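Local coordinates for xylose isomerase-like TIM barrel domain-containing protein (Thermus thermophilus, PDB 3AYV) that binds zinc ions within a TIM barrel, is probably involved in protection against oxidative stress, and may hydrolyse phosphodiesters, at residues L201-L206 against V224-E229; D62-D67 against L109-P114; A33-D38 against L82-E87; S170-P173 against P177-A180; P214-T219 against Q236-E241. One frame throughout, in Å; residues are numbered along the deposited sequence.

Contact 1: residues L201-L206 against V224-E229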
# COMPACT_ATOMS: atom_id res chain seq x y z
N LEU A 201 -11.63 -0.81 11.74
CA LEU A 201 -10.87 -0.76 13.00
C LEU A 201 -11.84 -1.03 14.14
O LEU A 201 -12.98 -0.59 14.08
CB LEU A 201 -10.25 0.63 13.17
CG LEU A 201 -9.29 1.08 12.06
CD1 LEU A 201 -8.68 2.46 12.41
CD2 LEU A 201 -8.21 0.01 11.85
N GLY A 202 -11.40 -1.79 15.14
CA GLY A 202 -12.23 -2.11 16.31
C GLY A 202 -12.96 -3.45 16.18
O GLY A 202 -13.48 -3.97 17.18
N ARG A 203 -12.97 -4.03 14.98
CA ARG A 203 -13.77 -5.24 14.71
C ARG A 203 -13.01 -6.55 14.90
O ARG A 203 -13.62 -7.62 14.92
CB ARG A 203 -14.40 -5.19 13.31
CG ARG A 203 -15.50 -4.13 13.10
CD ARG A 203 -16.53 -4.61 12.05
NE ARG A 203 -16.77 -6.03 12.24
CZ ARG A 203 -17.05 -6.93 11.29
NH1 ARG A 203 -17.17 -6.59 10.01
NH2 ARG A 203 -17.20 -8.19 11.64
N GLY A 204 -11.70 -6.47 15.07
CA GLY A 204 -10.88 -7.68 15.07
C GLY A 204 -9.91 -7.72 16.22
O GLY A 204 -10.20 -7.22 17.31
N VAL A 205 -8.75 -8.30 15.96
CA VAL A 205 -7.81 -8.69 17.00
C VAL A 205 -6.53 -7.84 17.04
O VAL A 205 -5.67 -8.05 17.91
CB VAL A 205 -7.39 -10.19 16.84
CG1 VAL A 205 -8.62 -11.09 16.83
CG2 VAL A 205 -6.51 -10.40 15.57
N LEU A 206 -6.37 -6.90 16.10
CA LEU A 206 -5.10 -6.16 15.98
C LEU A 206 -4.80 -5.16 17.12
O LEU A 206 -3.66 -4.73 17.27
CB LEU A 206 -4.95 -5.48 14.60
CG LEU A 206 -4.72 -6.41 13.39
CD1 LEU A 206 -4.57 -5.59 12.12
CD2 LEU A 206 -3.49 -7.35 13.63
N VAL A 224 -10.62 -0.88 3.79
CA VAL A 224 -11.79 -1.44 4.43
C VAL A 224 -12.85 -1.71 3.38
O VAL A 224 -13.15 -0.84 2.55
CB VAL A 224 -12.32 -0.48 5.54
CG1 VAL A 224 -13.67 -0.92 6.09
CG2 VAL A 224 -11.32 -0.41 6.70
N ARG A 225 -13.43 -2.90 3.42
CA ARG A 225 -14.36 -3.29 2.38
C ARG A 225 -15.81 -2.94 2.68
O ARG A 225 -16.65 -2.94 1.79
CB ARG A 225 -14.13 -4.75 1.95
CG ARG A 225 -12.88 -4.84 1.06
CD ARG A 225 -12.83 -6.11 0.21
NE ARG A 225 -12.26 -7.23 0.94
CZ ARG A 225 -10.96 -7.57 0.91
NH1 ARG A 225 -10.09 -6.89 0.17
NH2 ARG A 225 -10.55 -8.62 1.62
N GLU A 226 -16.07 -2.60 3.94
CA GLU A 226 -17.41 -2.17 4.36
C GLU A 226 -17.40 -0.64 4.48
O GLU A 226 -16.36 -0.02 4.27
CB GLU A 226 -17.76 -2.83 5.70
CG GLU A 226 -16.61 -2.88 6.76
CD GLU A 226 -16.85 -3.91 7.89
OE1 GLU A 226 -17.80 -4.72 7.77
OE2 GLU A 226 -16.10 -3.93 8.90
N ASP A 227 -18.54 -0.03 4.84
CA ASP A 227 -18.55 1.40 5.08
C ASP A 227 -17.47 1.81 6.07
O ASP A 227 -17.42 1.28 7.17
CB ASP A 227 -19.89 1.89 5.62
CG ASP A 227 -19.96 3.41 5.62
OD1 ASP A 227 -20.27 4.00 4.55
OD2 ASP A 227 -19.64 4.01 6.67
N PRO A 228 -16.62 2.78 5.70
CA PRO A 228 -15.48 3.12 6.55
C PRO A 228 -15.76 4.07 7.71
O PRO A 228 -14.84 4.37 8.48
CB PRO A 228 -14.50 3.77 5.56
CG PRO A 228 -15.39 4.40 4.51
CD PRO A 228 -16.68 3.60 4.47
N GLU A 229 -17.00 4.53 7.88
CA GLU A 229 -17.23 5.50 8.97
C GLU A 229 -16.75 5.01 10.33
O GLU A 229 -16.13 5.78 11.07
CB GLU A 229 -18.67 5.98 9.07
CG GLU A 229 -18.75 7.24 9.94
CD GLU A 229 -20.14 7.72 10.16
OE1 GLU A 229 -20.94 7.72 9.21
OE2 GLU A 229 -20.43 8.13 11.31

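Contact 2: residues D62-D67 against L109-P114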
# COMPACT_ATOMS: atom_id res chain seq x y z
N ASP A 62 5.63 -10.22 -9.99
CA ASP A 62 6.87 -10.35 -9.24
C ASP A 62 8.04 -10.01 -10.17
O ASP A 62 8.26 -10.71 -11.18
CB ASP A 62 7.02 -11.78 -8.67
CG ASP A 62 8.27 -11.95 -7.85
OD1 ASP A 62 8.91 -10.92 -7.51
OD2 ASP A 62 8.63 -13.10 -7.54
N LEU A 63 8.79 -8.96 -9.82
CA LEU A 63 10.00 -8.61 -10.56
C LEU A 63 11.04 -9.74 -10.58
O LEU A 63 11.90 -9.79 -11.48
CB LEU A 63 10.63 -7.32 -10.01
CG LEU A 63 9.83 -6.03 -10.26
CD1 LEU A 63 10.52 -4.87 -9.51
CD2 LEU A 63 9.75 -5.74 -11.79
N LEU A 64 10.96 -10.62 -9.59
CA LEU A 64 11.93 -11.70 -9.44
C LEU A 64 11.30 -13.06 -9.77
O LEU A 64 11.86 -14.10 -9.39
CB LEU A 64 12.47 -11.70 -8.01
CG LEU A 64 13.16 -10.42 -7.51
CD1 LEU A 64 13.66 -10.74 -6.12
CD2 LEU A 64 14.32 -9.99 -8.46
N SER A 65 10.15 -13.04 -10.44
CA SER A 65 9.54 -14.30 -10.92
C SER A 65 10.55 -15.17 -11.72
O SER A 65 11.29 -14.65 -12.57
CB SER A 65 8.36 -14.00 -11.85
OG SER A 65 7.73 -15.24 -12.23
N PRO A 66 10.53 -16.50 -11.50
CA PRO A 66 11.33 -17.37 -12.38
C PRO A 66 10.82 -17.37 -13.83
O PRO A 66 11.56 -17.78 -14.74
CB PRO A 66 11.20 -18.78 -11.74
CG PRO A 66 9.92 -18.71 -10.94
CD PRO A 66 9.87 -17.26 -10.41
N ASP A 67 9.60 -16.87 -14.05
CA ASP A 67 9.03 -16.79 -15.39
C ASP A 67 9.44 -15.44 -16.01
O ASP A 67 9.03 -14.38 -15.51
CB ASP A 67 7.51 -16.91 -15.32
CG ASP A 67 6.85 -17.03 -16.69
OD1 ASP A 67 7.20 -16.25 -17.61
OD2 ASP A 67 5.98 -17.90 -16.85
N LEU A 109 15.11 -13.19 2.68
CA LEU A 109 16.31 -12.38 2.80
C LEU A 109 17.14 -12.41 1.53
O LEU A 109 17.64 -11.37 1.09
CB LEU A 109 17.15 -12.85 4.03
CG LEU A 109 18.43 -12.02 4.28
CD1 LEU A 109 18.15 -10.50 4.44
CD2 LEU A 109 19.20 -12.59 5.51
N GLU A 110 17.25 -13.58 0.91
CA GLU A 110 18.04 -13.70 -0.32
C GLU A 110 17.43 -12.91 -1.50
O GLU A 110 18.12 -12.56 -2.42
CB GLU A 110 18.18 -15.17 -0.73
CG GLU A 110 19.11 -15.96 0.20
CD GLU A 110 19.13 -17.45 -0.15
OE1 GLU A 110 18.23 -18.19 0.33
OE2 GLU A 110 20.03 -17.88 -0.90
N ARG A 111 16.12 -12.64 -1.44
CA ARG A 111 15.49 -11.84 -2.48
C ARG A 111 15.79 -10.36 -2.32
O ARG A 111 15.51 -9.61 -3.27
CB ARG A 111 13.97 -12.00 -2.43
CG ARG A 111 13.41 -13.29 -3.00
CD ARG A 111 11.87 -13.35 -2.74
NE ARG A 111 11.17 -12.16 -3.24
CZ ARG A 111 10.52 -12.12 -4.41
NH1 ARG A 111 10.47 -13.22 -5.17
NH2 ARG A 111 9.92 -11.00 -4.82
N ALA A 112 16.27 -9.93 -1.15
CA ALA A 112 16.28 -8.46 -0.85
C ALA A 112 17.12 -7.61 -1.83
O ALA A 112 16.64 -6.60 -2.38
CB ALA A 112 16.73 -8.20 0.58
N LEU A 113 18.38 -7.97 -2.02
CA LEU A 113 19.21 -7.15 -2.91
C LEU A 113 18.86 -7.34 -4.39
O LEU A 113 18.87 -6.36 -5.16
CB LEU A 113 20.72 -7.31 -2.62
CG LEU A 113 21.25 -6.39 -1.48
CD1 LEU A 113 21.06 -4.89 -1.79
CD2 LEU A 113 20.67 -6.75 -0.11
N PRO A 114 18.52 -8.59 -4.81
CA PRO A 114 18.03 -8.72 -6.18
C PRO A 114 16.78 -7.87 -6.44
O PRO A 114 16.64 -7.29 -7.53
CB PRO A 114 17.73 -10.23 -6.29
CG PRO A 114 18.83 -10.84 -5.46
CD PRO A 114 18.87 -9.91 -4.25

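Contact 3: residues A33-D38 against L82-E87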
# COMPACT_ATOMS: atom_id res chain seq x y z
N ALA A 33 -6.80 -4.21 -15.88
CA ALA A 33 -7.70 -4.22 -17.04
C ALA A 33 -8.07 -2.80 -17.51
O ALA A 33 -8.49 -2.63 -18.66
CB ALA A 33 -8.96 -5.00 -16.73
N LEU A 34 -7.94 -1.82 -16.62
CA LEU A 34 -8.37 -0.45 -16.88
C LEU A 34 -7.24 0.53 -17.15
O LEU A 34 -7.50 1.73 -17.29
CB LEU A 34 -9.24 0.08 -15.75
CG LEU A 34 -10.51 -0.70 -15.43
CD1 LEU A 34 -11.25 -0.03 -14.27
CD2 LEU A 34 -11.43 -0.89 -16.67
N LEU A 35 -6.00 0.04 -17.24
CA LEU A 35 -4.84 0.93 -17.34
C LEU A 35 -4.83 1.79 -18.60
O LEU A 35 -4.34 2.91 -18.56
CB LEU A 35 -3.52 0.16 -17.20
CG LEU A 35 -3.12 -0.20 -15.76
CD1 LEU A 35 -1.96 -1.22 -15.76
CD2 LEU A 35 -2.74 1.06 -14.94
N GLU A 36 -5.39 1.27 -19.69
CA GLU A 36 -5.40 1.98 -20.97
C GLU A 36 -6.63 2.89 -21.16
O GLU A 36 -6.79 3.50 -22.21
CB GLU A 36 -5.30 0.97 -22.12
CG GLU A 36 -4.17 -0.07 -21.97
CD GLU A 36 -2.97 0.16 -22.87
OE1 GLU A 36 -2.64 -0.79 -23.62
OE2 GLU A 36 -2.34 1.24 -22.82
N GLU A 37 -7.49 2.98 -20.16
CA GLU A 37 -8.76 3.71 -20.31
C GLU A 37 -8.59 5.20 -19.97
O GLU A 37 -8.94 5.63 -18.86
CB GLU A 37 -9.84 3.08 -19.43
CG GLU A 37 -10.11 1.60 -19.74
CD GLU A 37 -10.44 1.37 -21.20
OE1 GLU A 37 -11.47 1.90 -21.67
OE2 GLU A 37 -9.66 0.66 -21.89
N ASP A 38 -8.06 5.96 -20.92
CA ASP A 38 -7.80 7.40 -20.77
C ASP A 38 -8.92 8.20 -20.11
O ASP A 38 -8.66 9.03 -19.25
CB ASP A 38 -7.49 8.04 -22.12
CG ASP A 38 -6.11 7.69 -22.64
OD1 ASP A 38 -5.37 6.90 -22.02
OD2 ASP A 38 -5.76 8.23 -23.71
N LEU A 82 2.84 3.98 -12.67
CA LEU A 82 3.47 5.23 -12.20
C LEU A 82 3.10 6.40 -13.13
O LEU A 82 2.81 7.50 -12.66
CB LEU A 82 5.00 5.11 -12.06
CG LEU A 82 5.53 4.42 -10.79
CD1 LEU A 82 7.02 4.18 -10.93
CD2 LEU A 82 5.20 5.19 -9.48
N ASP A 83 3.10 6.17 -14.44
CA ASP A 83 2.60 7.19 -15.40
C ASP A 83 1.20 7.69 -15.04
O ASP A 83 0.94 8.91 -14.99
CB ASP A 83 2.61 6.66 -16.83
CG ASP A 83 3.99 6.49 -17.40
OD1 ASP A 83 4.94 7.15 -16.92
OD2 ASP A 83 4.14 5.68 -18.34
N ARG A 84 0.29 6.75 -14.81
CA ARG A 84 -1.07 7.08 -14.40
C ARG A 84 -1.16 7.80 -13.06
O ARG A 84 -1.99 8.72 -12.89
CB ARG A 84 -1.94 5.82 -14.40
CG ARG A 84 -2.19 5.23 -15.79
CD ARG A 84 -2.89 6.23 -16.75
NE ARG A 84 -3.47 5.53 -17.90
CZ ARG A 84 -4.03 6.15 -18.94
NH1 ARG A 84 -4.05 7.49 -18.99
NH2 ARG A 84 -4.57 5.43 -19.92
N ALA A 85 -0.34 7.39 -12.09
CA ALA A 85 -0.27 8.03 -10.79
C ALA A 85 0.06 9.51 -10.96
O ALA A 85 -0.58 10.38 -10.35
CB ALA A 85 0.80 7.33 -9.92
N ALA A 86 1.05 9.79 -11.81
CA ALA A 86 1.51 11.17 -12.04
C ALA A 86 0.41 12.00 -12.71
O ALA A 86 0.21 13.16 -12.35
CB ALA A 86 2.77 11.17 -12.90
N GLU A 87 -0.29 11.38 -13.65
CA GLU A 87 -1.42 11.99 -14.32
C GLU A 87 -2.54 12.37 -13.34
O GLU A 87 -3.18 13.42 -13.49
CB GLU A 87 -1.93 11.07 -15.44
CG GLU A 87 -3.24 11.51 -16.07
CD GLU A 87 -3.70 10.62 -17.23
OE1 GLU A 87 -3.09 9.54 -17.46
OE2 GLU A 87 -4.69 11.02 -17.90
O HOH W 1 -5.50 9.90 -20.11

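Contact 4: residues S170-P173 against P177-A180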
# COMPACT_ATOMS: atom_id res chain seq x y z
N SER A 170 2.63 -13.40 7.84
CA SER A 170 4.06 -13.40 8.23
C SER A 170 4.26 -14.33 9.44
O SER A 170 3.29 -14.88 9.97
CB SER A 170 4.55 -11.97 8.54
OG SER A 170 4.38 -11.65 9.93
N ARG A 171 5.51 -14.48 9.87
CA ARG A 171 5.83 -15.18 11.13
C ARG A 171 6.13 -14.20 12.25
O ARG A 171 6.65 -14.58 13.31
CB ARG A 171 7.06 -16.11 10.94
CG ARG A 171 7.08 -16.83 9.61
CD ARG A 171 6.15 -18.04 9.60
NE ARG A 171 5.92 -18.48 8.22
CZ ARG A 171 4.85 -19.16 7.80
NH1 ARG A 171 3.89 -19.52 8.67
NH2 ARG A 171 4.74 -19.47 6.51
N THR A 172 5.80 -12.93 12.03
CA THR A 172 6.07 -11.86 12.97
C THR A 172 4.76 -11.07 13.19
O THR A 172 4.57 -9.97 12.67
CB THR A 172 7.22 -10.95 12.46
OG1 THR A 172 8.31 -11.76 12.00
CG2 THR A 172 7.73 -10.02 13.57
N PRO A 173 3.83 -11.65 13.98
CA PRO A 173 2.50 -11.02 14.02
C PRO A 173 2.48 -9.72 14.79
O PRO A 173 1.59 -8.90 14.57
CB PRO A 173 1.63 -12.09 14.71
CG PRO A 173 2.61 -12.90 15.54
CD PRO A 173 3.82 -12.99 14.61
N PRO A 177 8.29 -5.02 15.43
CA PRO A 177 9.41 -5.17 14.49
C PRO A 177 9.18 -4.46 13.15
O PRO A 177 10.14 -3.96 12.53
CB PRO A 177 9.49 -6.70 14.31
CG PRO A 177 9.02 -7.23 15.65
CD PRO A 177 7.90 -6.30 16.05
N TRP A 178 7.91 -4.41 12.71
CA TRP A 178 7.56 -3.75 11.45
C TRP A 178 7.57 -2.24 11.59
O TRP A 178 8.05 -1.52 10.71
CB TRP A 178 6.20 -4.22 10.92
CG TRP A 178 6.10 -5.70 10.75
CD1 TRP A 178 5.60 -6.59 11.68
CD2 TRP A 178 6.46 -6.49 9.60
NE1 TRP A 178 5.65 -7.88 11.18
CE2 TRP A 178 6.17 -7.85 9.92
CE3 TRP A 178 6.99 -6.18 8.33
CZ2 TRP A 178 6.41 -8.90 9.02
CZ3 TRP A 178 7.25 -7.24 7.43
CH2 TRP A 178 6.94 -8.59 7.79
N LEU A 179 7.02 -1.76 12.70
CA LEU A 179 7.08 -0.33 13.02
C LEU A 179 8.52 0.21 13.08
O LEU A 179 8.75 1.39 12.80
CB LEU A 179 6.37 -0.09 14.35
CG LEU A 179 4.85 -0.31 14.23
CD1 LEU A 179 4.16 -0.28 15.61
CD2 LEU A 179 4.24 0.69 13.29
N ALA A 180 9.46 -0.66 13.43
CA ALA A 180 10.88 -0.29 13.49
C ALA A 180 11.45 0.12 12.12
O ALA A 180 12.53 0.73 12.04
CB ALA A 180 11.72 -1.39 14.15

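Contact 5: residues P214-T219 against Q236-E241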
# COMPACT_ATOMS: atom_id res chain seq x y z
N PRO A 214 0.94 6.83 18.16
CA PRO A 214 2.11 7.61 17.71
C PRO A 214 2.15 7.93 16.22
O PRO A 214 2.87 8.84 15.82
CB PRO A 214 3.31 6.73 18.12
CG PRO A 214 2.80 5.89 19.23
CD PRO A 214 1.36 5.59 18.84
N TYR A 215 1.35 7.23 15.41
CA TYR A 215 1.42 7.33 13.93
C TYR A 215 0.31 8.15 13.31
O TYR A 215 0.20 8.27 12.10
CB TYR A 215 1.51 5.91 13.31
CG TYR A 215 2.71 5.17 13.84
CD1 TYR A 215 3.96 5.33 13.25
CD2 TYR A 215 2.62 4.38 14.98
CE1 TYR A 215 5.07 4.70 13.76
CE2 TYR A 215 3.73 3.75 15.50
CZ TYR A 215 4.96 3.92 14.87
OH TYR A 215 6.07 3.30 15.38
N LEU A 216 -0.51 8.78 14.14
CA LEU A 216 -1.67 9.53 13.66
C LEU A 216 -1.35 10.77 12.82
O LEU A 216 -2.25 11.34 12.18
CB LEU A 216 -2.61 9.88 14.82
CG LEU A 216 -3.24 8.66 15.50
CD1 LEU A 216 -4.16 9.07 16.63
CD2 LEU A 216 -4.02 7.79 14.51
N ASP A 217 -0.08 11.18 12.81
CA ASP A 217 0.36 12.31 12.00
C ASP A 217 0.87 11.88 10.61
O ASP A 217 1.25 12.74 9.78
CB ASP A 217 1.42 13.14 12.75
CG ASP A 217 2.63 12.31 13.19
OD1 ASP A 217 2.52 11.07 13.40
OD2 ASP A 217 3.72 12.90 13.35
N ARG A 218 0.85 10.56 10.36
CA ARG A 218 1.23 9.96 9.08
C ARG A 218 -0.00 9.75 8.19
O ARG A 218 -1.14 9.75 8.67
CB ARG A 218 1.90 8.60 9.30
CG ARG A 218 3.43 8.60 9.40
CD ARG A 218 3.93 9.13 10.71
NE ARG A 218 5.20 8.52 11.10
CZ ARG A 218 5.68 8.52 12.34
NH1 ARG A 218 4.99 9.12 13.32
NH2 ARG A 218 6.83 7.93 12.61
N THR A 219 0.23 9.54 6.90
CA THR A 219 -0.86 9.24 5.99
C THR A 219 -1.40 7.86 6.36
O THR A 219 -0.62 6.92 6.54
CB THR A 219 -0.43 9.31 4.53
OG1 THR A 219 0.06 10.63 4.25
CG2 THR A 219 -1.63 9.03 3.61
N GLN A 236 -10.60 9.09 15.30
CA GLN A 236 -10.93 10.33 15.98
C GLN A 236 -10.93 10.21 17.51
O GLN A 236 -10.43 11.12 18.19
CB GLN A 236 -12.25 10.88 15.46
CG GLN A 236 -12.10 11.62 14.14
CD GLN A 236 -13.43 11.88 13.47
OE1 GLN A 236 -13.51 12.62 12.49
NE2 GLN A 236 -14.49 11.25 13.98
N ALA A 237 -11.47 9.11 18.04
CA ALA A 237 -11.43 8.83 19.48
C ALA A 237 -10.00 8.58 19.93
O ALA A 237 -9.60 8.97 21.02
CB ALA A 237 -12.29 7.61 19.82
N LEU A 238 -9.23 7.90 19.09
CA LEU A 238 -7.84 7.63 19.41
C LEU A 238 -7.07 8.93 19.48
O LEU A 238 -6.21 9.10 20.34
CB LEU A 238 -7.23 6.68 18.36
CG LEU A 238 -5.90 6.04 18.73
CD1 LEU A 238 -5.99 5.21 20.03
CD2 LEU A 238 -5.41 5.17 17.57
N ALA A 239 -7.39 9.85 18.57
CA ALA A 239 -6.69 11.13 18.45
C ALA A 239 -7.03 12.12 19.57
O ALA A 239 -6.27 13.06 19.81
CB ALA A 239 -6.99 11.78 17.08
N GLY A 240 -8.17 11.91 20.23
CA GLY A 240 -8.69 12.86 21.23
C GLY A 240 -8.19 12.62 22.64
O GLY A 240 -8.35 13.48 23.52
N GLU A 241 -7.59 11.44 22.84
CA GLU A 241 -7.01 11.05 24.13
C GLU A 241 -5.49 10.95 24.08
O GLU A 241 -4.89 10.75 23.02
CB GLU A 241 -7.61 9.72 24.61
CG GLU A 241 -7.60 8.62 23.54
CD GLU A 241 -8.03 7.26 24.06
OE1 GLU A 241 -8.99 7.19 24.87
OE2 GLU A 241 -7.41 6.25 23.66

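Contact 1: residues L201-L206 against V224-E229
Arg-203 and Glu-226 reach toward each other from opposite directions and close a salt bridge between two loops of the TIM barrel. One loop follows strand 185-188 and the other strand 219-222, so the pair ties the last two beta-alpha connections together on the side where strands end and metals bind. A single nitrogen does the gripping. NH1 of Arg-203 lies 3.1 Å from OE2 of Glu-226, in a fairly straight bond that uses the syn lone pair of that oxygen and lies close to the guanidinium plane. The same NH1 is 3.0 Å from OE1 of Glu-226, but this second bond is bent and weak; the guanidinium and carboxylate planes are turned 41° apart. The torsions explain the approach. Arg-203 kinks at chi3 (39°), folding the guanidinium back, and its CD lies 3.3 Å from OE2 of Glu-226. Glu-226 sets CG in the crowded position between backbone N and carbonyl carbon (chi1 42°), then runs extended toward the arginine. Neither group depends on the other alone: OE2 of Glu-226 also accepts from the backbone N of Asn-200, while Arg-203 makes a cation-pi contact with Trp-199. The side chain of Glu-226 is about 7 Å from that of the zinc ligand His-198, although about 13 Å from a bound zinc ion. Further along, Asp-227 prepares the helix that begins at Glu-229. Its OD1 is paired with Arg-18, and its OD2 takes a 3.0 Å capping bond from Glu-229 N, which comes from above the carboxylate plane.

Contact 2: residues D62-D67 against L109-P114
Asp-62 and Arg-111 form the polar half of a contact between successive beta-alpha units of the TIM barrel, joining the loop after strand 52-55 to the helical segments that follow strand 92-96. The salt bridge is end-on and two-pronged: NH2 of Arg-111 donates to OD1 of Asp-62 at 2.9 Å, and NH1 of Arg-111 to OD2 of Asp-62 at 3.0 Å. Both bonds are nearly straight and keep the acceptors close to the guanidinium plane, although the two flat groups are twisted 34° apart. Local hydrogen bonds hold the carboxylate in position. Asp-62 opens a type I turn to Ser-65 and, overlapping it, an Asx turn in which its OD1 accepts from Leu-64 N at 2.9 Å. That donor and Arg-111 NH2 arrive from opposite faces of the carboxylate, so this oxygen is gripped twice and the rotation of the group is probably fixed.

The apolar half belongs to Leu-64, whose side chain slides past Arg-111 in the opposite sense. Because the arginine bends at chi3 (54°), it offers a face to the leucine, and Leu-64 CD1 sits 3.8 Å above the guanidinium plane, over its centre. Ile-99 and Pro-100 also touch Arg-111, and Leu-115 and Ala-118 of helix 112-118 extend the packing around Leu-64. The other methyl of the leucine turns to the helix, with Leu-64 CD2 resting 4.0 Å from Pro-114 CB.

Contact 3: residues A33-D38 against L82-E87
Arg-84 lays the edge of its guanidinium along the turn at Leu-35 to Asp-38, with NE and NH2 doing the bonding. NE of Arg-84 donates to the carbonyl O of Leu-35 at 2.8 Å, nearly along the C=O axis, while NH2 of Arg-84 reaches the same oxygen at 2.9 Å. This side-on grip puts two donors on one backbone acceptor. NH2 of Arg-84 also meets OD1 of Asp-38 at 2.7 Å in a nearly straight bond, although the carboxylate stands almost perpendicular to the guanidinium (85°). The kink that brings the group here is at chi2 (-59°); beyond it the arginine runs straight. In the TIM barrel this links neighbouring helices, since Arg-84 lies near the end of helix 68-87 and Asp-38 starts helix 38-47, whose N-cap is Glu-37. Phe-41 of the latter helix adds a cation-pi contact. On the remaining edge, NH1 of Arg-84 donates to the syn lone pair of Glu-87 OE1 at 2.7 Å, so one positive charge serves two carboxylates. A leucine in place of Arg-84 would probably leave Leu-35 O without these two donors and set Asp-38 and Glu-87 near each other without the cation between them. A water fills in beside the network, accepting from NH1 of Arg-84 at 3.0 Å and donating to OE2 of Glu-87 at 2.6 Å.

Contact 4: residues S170-P173 against P177-A180
Trp-178 reaches from its short helix to Thr-172 and Ser-170 with the edge of its indole. Its CB sets out toward the loop, and chi2 near 94° turns the ring across the chain so that the five-membered side leads. CD1 of Trp-178 comes first, passing 3.7 Å from O of Thr-172. The next atom makes the bond: NE1 of Trp-178 donates to O of Thr-172 at 2.8 Å, nearly straight (169°), with the acceptor in the ring plane and the donor in the carbonyl plane. CE2 then passes the CB of Thr-172, and at the far corner CZ2 of Trp-178 lies 3.5 Å from OG of Ser-170. This serine helps set the backbone carrying the acceptor, for its OG accepts from Thr-172 N at 2.8 Å in an ST turn and also bonds Ala-166 O. In the TIM barrel, the turn belongs to the connection between helix 163-169 and helix 176-179, leading from one strand to the next. A phenylalanine in place of Trp-178 would probably leave Thr-172 O without this donor and open a gap beside Ser-170. The ring also meets Phe-161 of strand 158-162 at a shallow angle, and the side chain of Trp-178 is about 11 Å from a bound zinc ion. Thr-172 holds its methyl anti to the backbone N, which brings its CG2 within 3.7 Å of Pro-177 CG, while its OG1 bonds Pro-141 O.

Contact 5: residues P214-T219 against Q236-E241
Leu-216 presses a single methyl, CD1, against the last turn of helix 229-240. That methyl lies 3.7 Å from CA of Ala-239 and 3.9 Å from CB of Ala-239, so it packs on the helix backbone as much as on a side chain. CG of Leu-238 comes to 4.1 Å of the same Leu-216 CD1, roughly at right angles to the direction of Ala-239. An extended chi2 (180°) carries the methyl straight out from the turn to meet the helix. This packing joins two parts of the TIM barrel that flank its eighth strand, 219-222: the loop entering the strand and the end of the helix that follows it. One layer out, a type I turn from Tyr-215 to Arg-218 presents the leucine, closed by Arg-218 N donating to Tyr-215 O at 2.9 Å. The far side of the turn is braced by charge and aromatic packing, for NH1 of Arg-218 meets OD1 of Asp-217 at 3.1 Å while the ring atom Tyr-215 CD1 covers one guanidinium face. On the helix side, Leu-212 touches Leu-238, Met-1 packs on Ala-239, and Arg-213 bonds both Leu-238 O and the carboxylate of Glu-241.

All five contacts lie in the layer of helices and loops around the barrel, and none is fully buried. Contact 1 is a surface salt bridge; the rest are partly buried. Contacts 1 and 5 bracket the same final unit, one just before helix 229-240 and the other at its end, yet the first is ionic and the second purely apolar. Contacts 2 and 3 similarly involve the approach to helix 68-87 and its last turns, and both rely on an arginine, gripping a carboxylate in one and a carbonyl plus carboxylates in the other. Contact 4 relies on an indole N-H and touches contact 5, where Leu-179 CB lies 3.6 Å from Tyr-215 OH.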